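Local coordinates for 3-dehydroshikimate dehydratase (Pseudomonas putida, PDB 5HMQ), which catalyses the metal-dependent dehydration of 3-dehydroshikimate to protocatechuate, a shared intermediate in the breakdown of quinate and shikimate, at residues 102-107 and 138-143. Sequence-based numbering, arbitrary orientation.
Sequences SNVQAD and LAWGRH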
loop_
_atom_site.group_PDB
_atom_site.type_symbol
_atom_site.label_atom_id
_atom_site.label_comp_id
_atom_site.label_asym_id
_atom_site.label_seq_id
_atom_site.Cartn_x
_atom_site.Cartn_y
_atom_site.Cartn_z
ATOM N N SER C 102 -22.375 -19.287 12.505
ATOM C CA SER C 102 -22.566 -20.685 12.866
ATOM C C SER C 102 -21.351 -21.236 13.605
ATOM O O SER C 102 -20.218 -20.784 13.416
ATOM C CB SER C 102 -22.852 -21.518 11.615
ATOM O OG SER C 102 -21.828 -21.363 10.646
ATOM N N ASN C 103 -21.609 -22.222 14.463
ATOM C CA ASN C 103 -20.580 -22.772 15.335
ATOM C C ASN C 103 -19.466 -23.421 14.521
ATOM O O ASN C 103 -19.714 -24.084 13.511
ATOM C CB ASN C 103 -21.200 -23.799 16.285
ATOM C CG ASN C 103 -20.426 -23.943 17.579
ATOM O OD1 ASN C 103 -19.195 -24.001 17.576
ATOM N ND2 ASN C 103 -21.143 -24.017 18.694
ATOM N N VAL C 104 -18.230 -23.235 14.975
ATOM C CA VAL C 104 -17.071 -23.847 14.335
ATOM C C VAL C 104 -16.343 -24.829 15.238
ATOM O O VAL C 104 -15.421 -25.511 14.763
ATOM C CB VAL C 104 -16.079 -22.780 13.819
ATOM C CG1 VAL C 104 -16.767 -21.848 12.837
ATOM C CG2 VAL C 104 -15.482 -21.998 14.983
ATOM N N GLN C 105 -16.717 -24.933 16.513
ATOM C CA GLN C 105 -16.036 -25.848 17.418
ATOM C C GLN C 105 -16.181 -27.287 16.932
ATOM O O GLN C 105 -17.211 -27.680 16.377
ATOM C CB GLN C 105 -16.603 -25.715 18.831
ATOM C CG GLN C 105 -16.470 -24.320 19.423
ATOM C CD GLN C 105 -15.030 -23.873 19.561
ATOM O OE1 GLN C 105 -14.178 -24.614 20.052
ATOM N NE2 GLN C 105 -14.750 -22.648 19.131
ATOM N N ALA C 106 -15.132 -28.081 17.150
ATOM C CA ALA C 106 -15.152 -29.465 16.690
ATOM C C ALA C 106 -16.087 -30.324 17.529
ATOM O O ALA C 106 -16.686 -31.273 17.014
ATOM C CB ALA C 106 -13.738 -30.045 16.702
ATOM N N ASP C 107 -16.226 -30.006 18.817
ATOM C CA ASP C 107 -17.073 -30.750 19.738
ATOM C C ASP C 107 -18.487 -30.181 19.834
ATOM O O ASP C 107 -19.182 -30.436 20.825
ATOM C CB ASP C 107 -16.424 -30.789 21.124
ATOM C CG ASP C 107 -16.142 -29.406 21.673
ATOM O OD1 ASP C 107 -16.143 -28.439 20.880
ATOM O OD2 ASP C 107 -15.910 -29.285 22.896
ATOM N N LEU C 138 -21.154 -19.658 8.403
ATOM C CA LEU C 138 -19.784 -19.617 7.920
ATOM C C LEU C 138 -19.552 -20.794 6.983
ATOM O O LEU C 138 -20.019 -21.905 7.241
ATOM C CB LEU C 138 -18.797 -19.661 9.085
ATOM C CG LEU C 138 -18.927 -18.532 10.108
ATOM C CD1 LEU C 138 -17.946 -18.731 11.255
ATOM C CD2 LEU C 138 -18.720 -17.176 9.453
ATOM N N ALA C 139 -18.834 -20.544 5.885
ATOM C CA ALA C 139 -18.565 -21.602 4.916
ATOM C C ALA C 139 -17.811 -22.776 5.526
ATOM O O ALA C 139 -17.829 -23.871 4.957
ATOM C CB ALA C 139 -17.784 -21.043 3.726
ATOM N N TRP C 140 -17.154 -22.577 6.670
ATOM C CA TRP C 140 -16.445 -23.639 7.371
ATOM C C TRP C 140 -17.134 -24.036 8.674
ATOM O O TRP C 140 -16.482 -24.566 9.579
ATOM C CB TRP C 140 -15.000 -23.216 7.643
ATOM C CG TRP C 140 -14.894 -21.895 8.333
ATOM C CD1 TRP C 140 -14.835 -21.674 9.678
ATOM C CD2 TRP C 140 -14.838 -20.605 7.712
ATOM N NE1 TRP C 140 -14.745 -20.327 9.933
ATOM C CE2 TRP C 140 -14.750 -19.648 8.742
ATOM C CE3 TRP C 140 -14.856 -20.166 6.382
ATOM C CZ2 TRP C 140 -14.670 -18.278 8.487
ATOM C CZ3 TRP C 140 -14.781 -18.808 6.130
ATOM C CH2 TRP C 140 -14.688 -17.879 7.178
ATOM N N GLY C 141 -18.436 -23.780 8.788
ATOM C CA GLY C 141 -19.161 -24.187 9.978
ATOM C C GLY C 141 -19.138 -25.691 10.175
ATOM O O GLY C 141 -19.152 -26.470 9.220
ATOM N N ARG C 142 -19.104 -26.101 11.446
ATOM C CA ARG C 142 -19.023 -27.523 11.766
ATOM C C ARG C 142 -20.270 -28.282 11.326
ATOM O O ARG C 142 -20.169 -29.375 10.757
ATOM C CB ARG C 142 -18.777 -27.711 13.262
ATOM C CG ARG C 142 -18.712 -29.164 13.656
ATOM C CD ARG C 142 -17.402 -29.812 13.269
ATOM N NE ARG C 142 -17.312 -31.158 13.824
ATOM C CZ ARG C 142 -17.972 -32.207 13.337
ATOM N NH1 ARG C 142 -18.771 -32.067 12.284
ATOM N NH2 ARG C 142 -17.836 -33.400 13.902
ATOM N N HIS C 143 -21.451 -27.729 11.584
ATOM C CA HIS C 143 -22.706 -28.366 11.204
ATOM C C HIS C 143 -23.554 -27.535 10.255
ATOM O O HIS C 143 -24.343 -28.105 9.500
ATOM C CB HIS C 143 -23.546 -28.699 12.448
ATOM C CG HIS C 143 -22.856 -29.598 13.427
ATOM N ND1 HIS C 143 -22.516 -30.900 13.129
ATOM C CD2 HIS C 143 -22.444 -29.383 14.699
ATOM C CE1 HIS C 143 -21.925 -31.449 14.176
ATOM N NE2 HIS C 143 -21.870 -30.550 15.142
HETATM O O HOH W 1 -22.137 -25.054 12.431
#
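Leu138 N donates to Ser102 OG over 2.9 Å, joining two neighbouring beta-alpha loops at the C-terminal end of the TIM barrel, one following strand 97-101 and the other strand 132-136. The serine hydroxyl sits between its own backbone N and carbonyl carbon (chi1 56°), which turns it toward Leu138; it also bonds to Val144 O, so it bridges both ends of the second loop. Leu138 lies near the catalytic metal site: its side chain is about 4 Å from that of the metal ligand Glu136 and about 6 Å from the bound magnesium ion. Its CD1 packs against Val104 CG1. A type I beta turn from Leu138 to Gly141 follows, closed by Gly141 N to Leu138 O; within it Leu138 CB lies over the centre of one face of the Trp140 indole. Val104 CG1 also reaches Trp140 CD1, at 3.7 Å, the two side chains running alongside each other; the indole also meets the ring of His170, in helix 168-172. The CA atoms of Gly141 and Val104 make the closest CA approach of the two segments, 4.8 Å, and Gly141 CA packs against Ser102 OG and Asn103 O. Asn103 O receives a nearly straight bond from Arg142 N (3.0 Å, 164°), in the carbonyl plane, and a second from a water that in turn accepts from His143 N. The Asn103 side chain closes an Asx turn, its OD1 taking Gln105 N. Arg142 leaves with CG opposite its backbone N and bends at chi2, running past Gln105 O while CG covers the centre of one face of the His143 imidazole. His143 NE2 bonds to Ala108 O, just past the first loop segment. At the exposed end Arg142 NE donates to Ala106 O over 3.3 Å, in a bent bond with the oxygen lying 26° out of the guanidinium plane.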